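PDB 4M0C: FMN-dependent NADH:quinone oxidoreductase 1 from Bacillus anthracis, which probably reduces electrophilic quinones with NADH through one bound FMN per subunit, and also cleaves the azo bond of aromatic azo compounds reductively. Local coordinates for residues 12-17 and 103-108; 28-33 and 207-212; 146-151 and 182-187. All blocks are in the same frame, centred on the assembly; numbering follows the deposited sequence.

Contact 1: residues 12-17 and 103-108; sequences AHPKVD and PLHNFN. With FMN (flavin mononucleotide), chain C.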
loop_
_atom_site.group_PDB
_atom_site.type_symbol
_atom_site.label_atom_id
_atom_site.label_comp_id
_atom_site.label_asym_id
_atom_site.label_seq_id
_atom_site.Cartn_x
_atom_site.Cartn_y
_atom_site.Cartn_z
ATOM N N ALA A 12 -3.388 -11.635 -4.969
ATOM C CA ALA A 12 -2.365 -10.788 -4.344
ATOM C C ALA A 12 -1.568 -11.510 -3.255
ATOM O O ALA A 12 -1.022 -10.865 -2.346
ATOM C CB ALA A 12 -2.993 -9.524 -3.770
ATOM N N HIS A 13 -1.485 -12.837 -3.331
ATOM C CA HIS A 13 -0.735 -13.558 -2.309
ATOM C C HIS A 13 0.666 -13.882 -2.805
ATOM O O HIS A 13 0.828 -14.464 -3.889
ATOM C CB HIS A 13 -1.440 -14.843 -1.869
ATOM C CG HIS A 13 -0.956 -15.364 -0.550
ATOM N ND1 HIS A 13 0.327 -15.842 -0.361
ATOM C CD2 HIS A 13 -1.574 -15.465 0.652
ATOM C CE1 HIS A 13 0.474 -16.222 0.897
ATOM N NE2 HIS A 13 -0.668 -16.014 1.531
ATOM N N PRO A 14 1.681 -13.499 -2.011
ATOM C CA PRO A 14 3.095 -13.707 -2.358
ATOM C C PRO A 14 3.435 -15.167 -2.666
ATOM O O PRO A 14 4.309 -15.415 -3.502
ATOM C CB PRO A 14 3.832 -13.244 -1.101
ATOM C CG PRO A 14 2.947 -12.193 -0.528
ATOM C CD PRO A 14 1.530 -12.697 -0.781
ATOM N N LYS A 15 2.751 -16.109 -2.019
ATOM C CA LYS A 15 3.026 -17.532 -2.235
ATOM C C LYS A 15 2.341 -18.065 -3.490
ATOM O O LYS A 15 2.565 -19.219 -3.880
ATOM C CB LYS A 15 2.613 -18.367 -1.014
ATOM C CG LYS A 15 3.392 -18.048 0.261
ATOM C CD LYS A 15 3.145 -19.101 1.349
ATOM C CE LYS A 15 4.027 -18.851 2.571
ATOM N NZ LYS A 15 3.864 -19.898 3.607
ATOM N N VAL A 16 1.484 -17.234 -4.089
ATOM C CA VAL A 16 0.781 -17.558 -5.346
ATOM C C VAL A 16 -0.175 -18.762 -5.333
ATOM O O VAL A 16 -1.403 -18.583 -5.377
ATOM C CB VAL A 16 1.740 -17.696 -6.545
ATOM C CG1 VAL A 16 0.954 -17.971 -7.804
ATOM C CG2 VAL A 16 2.551 -16.434 -6.724
ATOM N N ASP A 17 0.378 -19.976 -5.303
ATOM C CA ASP A 17 -0.428 -21.205 -5.385
ATOM C C ASP A 17 -0.188 -22.202 -4.228
ATOM O O ASP A 17 -0.720 -23.311 -4.234
ATOM C CB ASP A 17 -0.206 -21.904 -6.743
ATOM C CG ASP A 17 1.277 -22.066 -7.098
ATOM O OD1 ASP A 17 2.128 -22.033 -6.181
ATOM O OD2 ASP A 17 1.596 -22.232 -8.300
ATOM N N PRO A 103 -3.473 -12.054 1.833
ATOM C CA PRO A 103 -3.219 -12.197 3.269
ATOM C C PRO A 103 -3.182 -10.790 3.861
ATOM O O PRO A 103 -2.903 -9.835 3.131
ATOM C CB PRO A 103 -1.820 -12.815 3.304
ATOM C CG PRO A 103 -1.140 -12.233 2.094
ATOM C CD PRO A 103 -2.223 -12.023 1.044
ATOM N N LEU A 104 -3.479 -10.632 5.143
ATOM C CA LEU A 104 -3.352 -9.303 5.720
ATOM C C LEU A 104 -1.983 -9.201 6.347
ATOM O O LEU A 104 -1.688 -9.884 7.336
ATOM C CB LEU A 104 -4.444 -9.011 6.759
ATOM C CG LEU A 104 -4.325 -7.590 7.348
ATOM C CD1 LEU A 104 -4.385 -6.505 6.248
ATOM C CD2 LEU A 104 -5.386 -7.335 8.415
ATOM N N HIS A 105 -1.139 -8.354 5.764
ATOM C CA HIS A 105 0.188 -8.104 6.306
ATOM C C HIS A 105 0.304 -6.625 6.705
ATOM O O HIS A 105 0.277 -5.747 5.843
ATOM C CB HIS A 105 1.260 -8.434 5.263
ATOM C CG HIS A 105 1.383 -9.895 4.955
ATOM N ND1 HIS A 105 1.960 -10.359 3.790
ATOM C CD2 HIS A 105 1.037 -10.998 5.669
ATOM C CE1 HIS A 105 1.943 -11.682 3.791
ATOM N NE2 HIS A 105 1.396 -12.096 4.920
ATOM N N ASN A 106 0.429 -6.367 8.003
ATOM C CA ASN A 106 0.621 -5.011 8.518
ATOM C C ASN A 106 -0.501 -4.034 8.140
ATOM O O ASN A 106 -0.238 -2.897 7.735
ATOM C CB ASN A 106 1.999 -4.472 8.103
ATOM C CG ASN A 106 3.124 -5.280 8.700
ATOM O OD1 ASN A 106 3.159 -5.493 9.917
ATOM N ND2 ASN A 106 4.039 -5.765 7.851
ATOM N N PHE A 107 -1.741 -4.507 8.265
ATOM C CA PHE A 107 -2.926 -3.649 8.290
ATOM C C PHE A 107 -3.175 -2.841 7.025
ATOM O O PHE A 107 -3.844 -1.805 7.086
ATOM C CB PHE A 107 -2.887 -2.702 9.500
ATOM C CG PHE A 107 -2.684 -3.410 10.817
ATOM C CD1 PHE A 107 -3.720 -4.117 11.413
ATOM C CD2 PHE A 107 -1.457 -3.375 11.455
ATOM C CE1 PHE A 107 -3.530 -4.771 12.636
ATOM C CE2 PHE A 107 -1.263 -4.029 12.678
ATOM C CZ PHE A 107 -2.295 -4.719 13.262
ATOM N N ASN A 108 -2.679 -3.320 5.886
ATOM C CA ASN A 108 -2.889 -2.635 4.603
ATOM C C ASN A 108 -2.797 -3.655 3.462
ATOM O O ASN A 108 -2.488 -4.826 3.700
ATOM C CB ASN A 108 -1.841 -1.523 4.435
ATOM C CG ASN A 108 -2.343 -0.331 3.585
ATOM O OD1 ASN A 108 -3.193 -0.472 2.689
ATOM N ND2 ASN A 108 -1.785 0.844 3.860
HETATM N N1 FMN C . -2.541 -10.462 10.881
HETATM C C2 FMN C . -3.383 -9.427 11.243
HETATM O O2 FMN C . -4.502 -9.694 11.701
HETATM N N3 FMN C . -2.975 -8.102 11.092
HETATM C C4 FMN C . -1.725 -7.817 10.571
HETATM O O4 FMN C . -1.364 -6.644 10.425
HETATM C C4A FMN C . -0.872 -8.864 10.212
HETATM N N5 FMN C . 0.391 -8.611 9.704
HETATM C C5A FMN C . 1.219 -9.663 9.342
HETATM C C6 FMN C . 2.484 -9.408 8.814
HETATM C C7 FMN C . 3.315 -10.464 8.448
HETATM C C7M FMN C . 4.676 -10.157 7.883
HETATM C C8 FMN C . 2.894 -11.783 8.599
HETATM C C8M FMN C . 3.802 -12.918 8.206
HETATM C C9 FMN C . 1.632 -12.042 9.131
HETATM C C9A FMN C . 0.789 -10.981 9.495
HETATM N N10 FMN C . -0.470 -11.228 10.020
HETATM C C10 FMN C . -1.290 -10.183 10.372
HETATM C "C1'" FMN C . -0.982 -12.631 10.195
HETATM C "C2'" FMN C . -1.547 -13.127 8.860
HETATM O "O2'" FMN C . -2.566 -12.269 8.365
HETATM C "C3'" FMN C . -2.120 -14.517 9.063
HETATM O "O3'" FMN C . -1.042 -15.398 9.309
HETATM C "C4'" FMN C . -2.888 -14.974 7.835
HETATM O "O4'" FMN C . -3.447 -16.247 8.093
HETATM C "C5'" FMN C . -1.982 -15.090 6.614
HETATM O "O5'" FMN C . -2.771 -15.502 5.517
HETATM P P FMN C . -2.288 -16.712 4.574
HETATM O O1P FMN C . -2.326 -17.955 5.420
HETATM O O2P FMN C . -3.236 -16.845 3.392
HETATM O O3P FMN C . -0.874 -16.445 4.112
#
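P103 lays its ring on the imidazole of H13, with CG 4.0 Å from the centroid of the H13 ring in a CH-pi contact over the face. Its CD also comes within 3.5 Å of H13 CD2, and its CG meets CD of P14 at 4.0 Å, an apolar contact between two rigid rings. H13 turns CG away from its backbone N (chi1 -161°), which carries the ring to the FMN phosphate, where NE2 donates a nearly straight bond of 2.6 Å to O3P. Its ND1 accepts from K15 N in the ring plane, within the type I turn from H13 to V16. Histidine suits the place because one ring nitrogen can donate to the phosphate while the other accepts from the backbone; with both engaged, the imidazole's rotation is fixed. L104 offers its carbonyl O to the ribityl hydroxyl O2' of FMN, while its branched side chain packs against the pyrimidine side of the flavin. H105 has P103 CG over one face and the flavin methyl C7M over the other, both off centre near the rim; its CD2 is 3.6 Å from FMN C8, and CE1 at its edge approaches P14 CG. N106 and F107 both have positive phi, a bend consistent with both N-H groups facing the flavin; N106 N donates to N5 at 2.8 Å, almost linearly. F107 N makes a weaker, bent bond to O4, and that oxygen sits 3.2 Å above the centre of the F107 ring. N108 OD1 bonds to ND2 of N108 of the second subunit. The two loops follow parallel strands 5-11 and 97-103 at the sheet's C-terminal edge and lead into helices 22-37 and 111-120; S21 and S23, by the start of helix 22-37, touch H13 and bond FMN.

Contact 2: residues 28-33 and 207-212; sequences KHFLES and EEAASR. With ZN (zinc ion), chain D.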
loop_
_atom_site.group_PDB
_atom_site.type_symbol
_atom_site.label_atom_id
_atom_site.label_comp_id
_atom_site.label_asym_id
_atom_site.label_seq_id
_atom_site.Cartn_x
_atom_site.Cartn_y
_atom_site.Cartn_z
ATOM N N LYS A 28 -9.223 -21.485 -3.371
ATOM C CA LYS A 28 -9.314 -22.685 -4.193
ATOM C C LYS A 28 -10.648 -23.387 -3.972
ATOM O O LYS A 28 -11.224 -23.941 -4.903
ATOM C CB LYS A 28 -8.138 -23.624 -3.934
ATOM C CG LYS A 28 -6.841 -23.119 -4.567
ATOM C CD LYS A 28 -5.758 -24.194 -4.546
ATOM C CE LYS A 28 -4.507 -23.727 -5.294
ATOM N NZ LYS A 28 -3.361 -24.678 -5.152
ATOM N N HIS A 29 -11.151 -23.339 -2.744
ATOM C CA HIS A 29 -12.466 -23.903 -2.470
ATOM C C HIS A 29 -13.535 -23.040 -3.165
ATOM O O HIS A 29 -14.478 -23.576 -3.745
ATOM C CB HIS A 29 -12.719 -24.013 -0.965
ATOM C CG HIS A 29 -13.994 -24.716 -0.614
ATOM N ND1 HIS A 29 -14.180 -26.068 -0.810
ATOM C CD2 HIS A 29 -15.146 -24.253 -0.067
ATOM C CE1 HIS A 29 -15.392 -26.409 -0.405
ATOM N NE2 HIS A 29 -15.997 -25.326 0.051
ATOM N N PHE A 30 -13.383 -21.718 -3.126
ATOM C CA PHE A 30 -14.287 -20.846 -3.899
ATOM C C PHE A 30 -14.318 -21.252 -5.376
ATOM O O PHE A 30 -15.394 -21.443 -5.969
ATOM C CB PHE A 30 -13.886 -19.367 -3.819
ATOM C CG PHE A 30 -14.584 -18.502 -4.859
ATOM C CD1 PHE A 30 -15.888 -18.043 -4.643
ATOM C CD2 PHE A 30 -13.949 -18.167 -6.056
ATOM C CE1 PHE A 30 -16.540 -17.262 -5.599
ATOM C CE2 PHE A 30 -14.602 -17.396 -7.018
ATOM C CZ PHE A 30 -15.903 -16.942 -6.785
ATOM N N LEU A 31 -13.126 -21.372 -5.957
ATOM C CA LEU A 31 -12.969 -21.687 -7.375
ATOM C C LEU A 31 -13.616 -23.013 -7.749
ATOM O O LEU A 31 -14.255 -23.130 -8.809
ATOM C CB LEU A 31 -11.485 -21.693 -7.758
ATOM C CG LEU A 31 -11.192 -21.480 -9.244
ATOM C CD1 LEU A 31 -12.036 -20.339 -9.788
ATOM C CD2 LEU A 31 -9.718 -21.183 -9.454
ATOM N N GLU A 32 -13.459 -24.007 -6.876
ATOM C CA GLU A 32 -14.102 -25.307 -7.065
ATOM C C GLU A 32 -15.616 -25.166 -7.226
ATOM O O GLU A 32 -16.189 -25.665 -8.191
ATOM C CB GLU A 32 -13.852 -26.222 -5.864
ATOM C CG GLU A 32 -12.430 -26.681 -5.633
ATOM C CD GLU A 32 -12.295 -27.432 -4.307
ATOM O OE1 GLU A 32 -11.239 -28.056 -4.065
ATOM O OE2 GLU A 32 -13.255 -27.392 -3.507
ATOM N N SER A 33 -16.254 -24.514 -6.255
ATOM C CA SER A 33 -17.706 -24.326 -6.268
ATOM C C SER A 33 -18.158 -23.467 -7.451
ATOM O O SER A 33 -19.138 -23.792 -8.112
ATOM C CB SER A 33 -18.175 -23.670 -4.965
ATOM O OG SER A 33 -17.607 -24.296 -3.827
ATOM N N GLU A 207 -18.597 -20.575 -0.460
ATOM C CA GLU A 207 -19.569 -21.439 -1.136
ATOM C C GLU A 207 -20.821 -20.649 -1.455
ATOM O O GLU A 207 -21.412 -20.814 -2.531
ATOM C CB GLU A 207 -19.958 -22.646 -0.269
ATOM C CG GLU A 207 -18.923 -23.746 -0.289
ATOM C CD GLU A 207 -19.154 -24.786 0.778
ATOM O OE1 GLU A 207 -20.166 -24.702 1.512
ATOM O OE2 GLU A 207 -18.311 -25.700 0.874
ATOM N N GLU A 208 -21.239 -19.813 -0.502
ATOM C CA GLU A 208 -22.424 -18.973 -0.689
ATOM C C GLU A 208 -22.121 -17.928 -1.752
ATOM O O GLU A 208 -22.944 -17.653 -2.616
ATOM C CB GLU A 208 -22.845 -18.301 0.628
ATOM C CG GLU A 208 -23.169 -19.288 1.762
ATOM C CD GLU A 208 -23.640 -18.600 3.040
ATOM O OE1 GLU A 208 -23.785 -19.298 4.069
ATOM O OE2 GLU A 208 -23.873 -17.369 3.017
ATOM N N ALA A 209 -20.925 -17.359 -1.689
ATOM C CA ALA A 209 -20.509 -16.353 -2.659
ATOM C C ALA A 209 -20.491 -16.940 -4.073
ATOM O O ALA A 209 -21.013 -16.335 -5.008
ATOM C CB ALA A 209 -19.157 -15.809 -2.282
ATOM N N ALA A 210 -19.906 -18.127 -4.231
ATOM C CA ALA A 210 -19.905 -18.800 -5.532
ATOM C C ALA A 210 -21.317 -18.929 -6.098
ATOM O O ALA A 210 -21.566 -18.546 -7.243
ATOM C CB ALA A 210 -19.228 -20.165 -5.445
ATOM N N SER A 211 -22.234 -19.464 -5.291
ATOM C CA SER A 211 -23.644 -19.531 -5.654
ATOM C C SER A 211 -24.221 -18.181 -6.048
ATOM O O SER A 211 -24.958 -18.079 -7.034
ATOM C CB SER A 211 -24.475 -20.092 -4.500
ATOM O OG SER A 211 -24.410 -21.489 -4.486
ATOM N N ARG A 212 -23.930 -17.151 -5.263
ATOM C CA ARG A 212 -24.493 -15.838 -5.562
ATOM C C ARG A 212 -23.933 -15.327 -6.875
ATOM O O ARG A 212 -24.683 -14.912 -7.752
ATOM C CB ARG A 212 -24.211 -14.840 -4.431
ATOM C CG ARG A 212 -24.769 -13.439 -4.700
ATOM C CD ARG A 212 -24.568 -12.473 -3.536
ATOM N NE ARG A 212 -23.175 -12.337 -3.110
ATOM C CZ ARG A 212 -22.323 -11.444 -3.603
ATOM N NH1 ARG A 212 -21.084 -11.391 -3.144
ATOM N NH2 ARG A 212 -22.705 -10.614 -4.574
HETATM ZN ZN ZN D . -12.762 -27.478 -1.333
#
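A zinc ion sits on one face of helix 22-37, bound by two residues one turn apart: ND1 of H29 at 2.1 Å and OE2 of E32 at 2.2 Å. Helix 195-214 supplies the second shell, for H29 NE2 donates to E207 OE2 in a very short bond, whose apparent length of 2.5 Å is doubtful. The carboxylate oxygen lies at the imidazole edge, the two planes being 47° apart. H29 holds CG anti to its backbone N (chi1 -174°), which sets the ring between metal and glutamate. Beside this polar pair the helices, 8.5 Å apart at -37°, pack through small residues: S33 CB meets A210 CB at 3.7 Å, and CE1 of F30 lies 3.7 Å from A210 CA. Alanine suits this close approach, and the F30 ring also touches L145 of strand 143-150. S33 returns its OG to H29 O, which also takes S33 N from the opposite face. Held by zinc at ND1 and by E207 at NE2, the H29 ring is probably fixed in rotation, and the carboxylate would make ND1 a somewhat stronger donor to the metal.

Contact 3: residues 146-151 and 182-187; sequences VIQASG and YQIVRA. With FMN (flavin mononucleotide), chain C.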
loop_
_atom_site.group_PDB
_atom_site.type_symbol
_atom_site.label_atom_id
_atom_site.label_comp_id
_atom_site.label_asym_id
_atom_site.label_seq_id
_atom_site.Cartn_x
_atom_site.Cartn_y
_atom_site.Cartn_z
ATOM N N VAL A 146 -13.842 -10.093 -2.101
ATOM C CA VAL A 146 -12.492 -10.049 -1.543
ATOM C C VAL A 146 -12.341 -11.214 -0.552
ATOM O O VAL A 146 -13.193 -11.412 0.314
ATOM C CB VAL A 146 -12.212 -8.690 -0.858
ATOM C CG1 VAL A 146 -10.872 -8.728 -0.111
ATOM C CG2 VAL A 146 -12.241 -7.537 -1.900
ATOM N N ILE A 147 -11.286 -12.007 -0.709
ATOM C CA ILE A 147 -10.986 -13.073 0.248
ATOM C C ILE A 147 -9.707 -12.695 0.988
ATOM O O ILE A 147 -8.629 -12.621 0.386
ATOM C CB ILE A 147 -10.786 -14.421 -0.445
ATOM C CG1 ILE A 147 -12.094 -14.861 -1.121
ATOM C CG2 ILE A 147 -10.288 -15.506 0.568
ATOM C CD1 ILE A 147 -11.912 -16.095 -2.027
ATOM N N GLN A 148 -9.836 -12.431 2.286
ATOM C CA GLN A 148 -8.710 -11.955 3.091
ATOM C C GLN A 148 -8.527 -12.828 4.319
ATOM O O GLN A 148 -9.464 -13.007 5.100
ATOM C CB GLN A 148 -8.969 -10.516 3.550
ATOM C CG GLN A 148 -7.926 -9.970 4.542
ATOM C CD GLN A 148 -8.332 -8.618 5.120
ATOM O OE1 GLN A 148 -8.091 -7.581 4.509
ATOM N NE2 GLN A 148 -8.953 -8.630 6.302
ATOM N N ALA A 149 -7.320 -13.359 4.505
ATOM C CA ALA A 149 -7.001 -14.089 5.724
ATOM C C ALA A 149 -6.240 -13.140 6.639
ATOM O O ALA A 149 -5.448 -12.320 6.170
ATOM C CB ALA A 149 -6.167 -15.320 5.423
ATOM N N SER A 150 -6.479 -13.252 7.943
ATOM C CA SER A 150 -5.834 -12.369 8.912
ATOM C C SER A 150 -5.613 -13.096 10.238
ATOM O O SER A 150 -6.386 -13.983 10.599
ATOM C CB SER A 150 -6.694 -11.119 9.123
ATOM O OG SER A 150 -7.923 -11.451 9.765
ATOM N N GLY A 151 -4.558 -12.734 10.958
ATOM C CA GLY A 151 -4.296 -13.330 12.255
ATOM C C GLY A 151 -5.310 -12.858 13.283
ATOM O O GLY A 151 -5.772 -13.635 14.130
ATOM N N TYR A 182 -20.186 -5.408 -3.485
ATOM C CA TYR A 182 -18.900 -5.759 -2.896
ATOM C C TYR A 182 -19.108 -6.681 -1.700
ATOM O O TYR A 182 -19.945 -6.395 -0.844
ATOM C CB TYR A 182 -18.230 -4.468 -2.419
ATOM C CG TYR A 182 -16.914 -4.620 -1.680
ATOM C CD1 TYR A 182 -15.699 -4.404 -2.327
ATOM C CD2 TYR A 182 -16.886 -4.927 -0.323
ATOM C CE1 TYR A 182 -14.490 -4.517 -1.641
ATOM C CE2 TYR A 182 -15.689 -5.044 0.359
ATOM C CZ TYR A 182 -14.497 -4.837 -0.297
ATOM O OH TYR A 182 -13.316 -4.953 0.414
ATOM N N GLN A 183 -18.330 -7.765 -1.618
ATOM C CA GLN A 183 -18.360 -8.652 -0.441
ATOM C C GLN A 183 -16.936 -9.003 -0.042
ATOM O O GLN A 183 -16.087 -9.314 -0.905
ATOM C CB GLN A 183 -19.142 -9.945 -0.722
ATOM C CG GLN A 183 -19.028 -10.987 0.423
ATOM C CD GLN A 183 -19.862 -12.238 0.180
ATOM O OE1 GLN A 183 -20.455 -12.404 -0.888
ATOM N NE2 GLN A 183 -19.911 -13.123 1.172
ATOM N N ILE A 184 -16.646 -8.932 1.255
ATOM C CA ILE A 184 -15.373 -9.452 1.727
ATOM C C ILE A 184 -15.635 -10.671 2.600
ATOM O O ILE A 184 -16.525 -10.654 3.448
ATOM C CB ILE A 184 -14.545 -8.391 2.495
ATOM C CG1 ILE A 184 -13.299 -9.045 3.134
ATOM C CG2 ILE A 184 -15.428 -7.703 3.543
ATOM C CD1 ILE A 184 -12.302 -8.057 3.704
ATOM N N VAL A 185 -14.886 -11.744 2.360
ATOM C CA VAL A 185 -14.926 -12.899 3.229
ATOM C C VAL A 185 -13.649 -12.838 4.062
ATOM O O VAL A 185 -12.537 -12.854 3.514
ATOM C CB VAL A 185 -14.996 -14.216 2.420
ATOM C CG1 VAL A 185 -14.617 -15.404 3.295
ATOM C CG2 VAL A 185 -16.394 -14.404 1.818
ATOM N N ARG A 186 -13.794 -12.724 5.380
ATOM C CA ARG A 186 -12.609 -12.632 6.233
ATOM C C ARG A 186 -12.332 -13.987 6.875
ATOM O O ARG A 186 -13.054 -14.410 7.768
ATOM C CB ARG A 186 -12.808 -11.586 7.336
ATOM C CG ARG A 186 -13.036 -10.157 6.866
ATOM C CD ARG A 186 -13.510 -9.307 8.043
ATOM N NE ARG A 186 -13.500 -7.877 7.760
ATOM C CZ ARG A 186 -14.575 -7.169 7.422
ATOM N NH1 ARG A 186 -15.762 -7.754 7.315
ATOM N NH2 ARG A 186 -14.457 -5.870 7.177
ATOM N N ALA A 187 -11.296 -14.678 6.416
ATOM C CA ALA A 187 -10.831 -15.870 7.119
ATOM C C ALA A 187 -9.977 -15.336 8.267
ATOM O O ALA A 187 -8.737 -15.340 8.191
ATOM C CB ALA A 187 -10.005 -16.756 6.190
HETATM N N1 FMN C . -2.541 -10.462 10.881
HETATM C C2 FMN C . -3.383 -9.427 11.243
HETATM O O2 FMN C . -4.502 -9.694 11.701
HETATM N N3 FMN C . -2.975 -8.102 11.092
HETATM C C4 FMN C . -1.725 -7.817 10.571
HETATM O O4 FMN C . -1.364 -6.644 10.425
HETATM C C4A FMN C . -0.872 -8.864 10.212
HETATM N N5 FMN C . 0.391 -8.611 9.704
HETATM C C5A FMN C . 1.219 -9.663 9.342
HETATM C C6 FMN C . 2.484 -9.408 8.814
HETATM C C7 FMN C . 3.315 -10.464 8.448
HETATM C C7M FMN C . 4.676 -10.157 7.883
HETATM C C8 FMN C . 2.894 -11.783 8.599
HETATM C C8M FMN C . 3.802 -12.918 8.206
HETATM C C9 FMN C . 1.632 -12.042 9.131
HETATM C C9A FMN C . 0.789 -10.981 9.495
HETATM N N10 FMN C . -0.470 -11.228 10.020
HETATM C C10 FMN C . -1.290 -10.183 10.372
HETATM C "C1'" FMN C . -0.982 -12.631 10.195
HETATM C "C2'" FMN C . -1.547 -13.127 8.860
HETATM O "O2'" FMN C . -2.566 -12.269 8.365
HETATM C "C3'" FMN C . -2.120 -14.517 9.063
HETATM O "O3'" FMN C . -1.042 -15.398 9.309
HETATM C "C4'" FMN C . -2.888 -14.974 7.835
HETATM O "O4'" FMN C . -3.447 -16.247 8.093
HETATM C "C5'" FMN C . -1.982 -15.090 6.614
HETATM O "O5'" FMN C . -2.771 -15.502 5.517
HETATM P P FMN C . -2.288 -16.712 4.574
HETATM O O1P FMN C . -2.326 -17.955 5.420
HETATM O O2P FMN C . -3.236 -16.845 3.392
HETATM O O3P FMN C . -0.874 -16.445 4.112
#
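Two neighbouring parallel strands of the central sheet, 143-150 and the edge strand 181-188, run side by side here, joined by a beta-alpha-beta crossover through helix 165-177. Backbone bonds link them in the regular parallel pattern, from V146 N to Q183 O at 2.7 Å through to S150 N reaching A187 O at 3.1 Å. That last donor lies above the carbonyl plane. On one face V146 forks: its CG1 meets I184 CG1 at 4.1 Å, while CG2 reaches across to Y182 OH at 3.6 Å. Beta-branched V146 and I184 suit a strand; I184 and Y182 touch helix 165-177, whose H167 is hydrogen-bonded to Y182 OH, and V146 packs against both within the sheet. Farther along, the extended chain of Q148 reaches S166 and E164, and R186 pairs with E164. On the other face the small A149 and A187 put their CB atoms 4.2 Å apart beneath helix 22-37, and A149 CB also lies 3.4 Å from FMN O5'. Past the strand, G151, without a side chain, comes close to FMN and donates its N-H to N1 at 3.0 Å. Cofactor held by loops at the C-terminal ends of a parallel sheet is the hallmark of the flavodoxin-like fold.

How the contacts relate
Contacts 1 and 3 share the FMN, their centres about 11 Å apart: contact 1 grips its phosphate and flavin N5 and O4, contact 3 the N1 side. They join through the sheet, with L104 N bonded to A149 O at 2.8 Å. Contact 2 packs the two helices against one face of that sheet, its centre about 14 Å from that of contact 3, and meets it where R212 NH1 bonds Q183 OE1 at 2.6 Å. The centres of contacts 1 and 2 are about 20 Å apart, yet K28 NZ reaches D17 O at 3.1 Å. The side chain of H29 is about 13 Å from FMN, so the zinc site is apart from the flavin pocket, though helix 22-37 serves both.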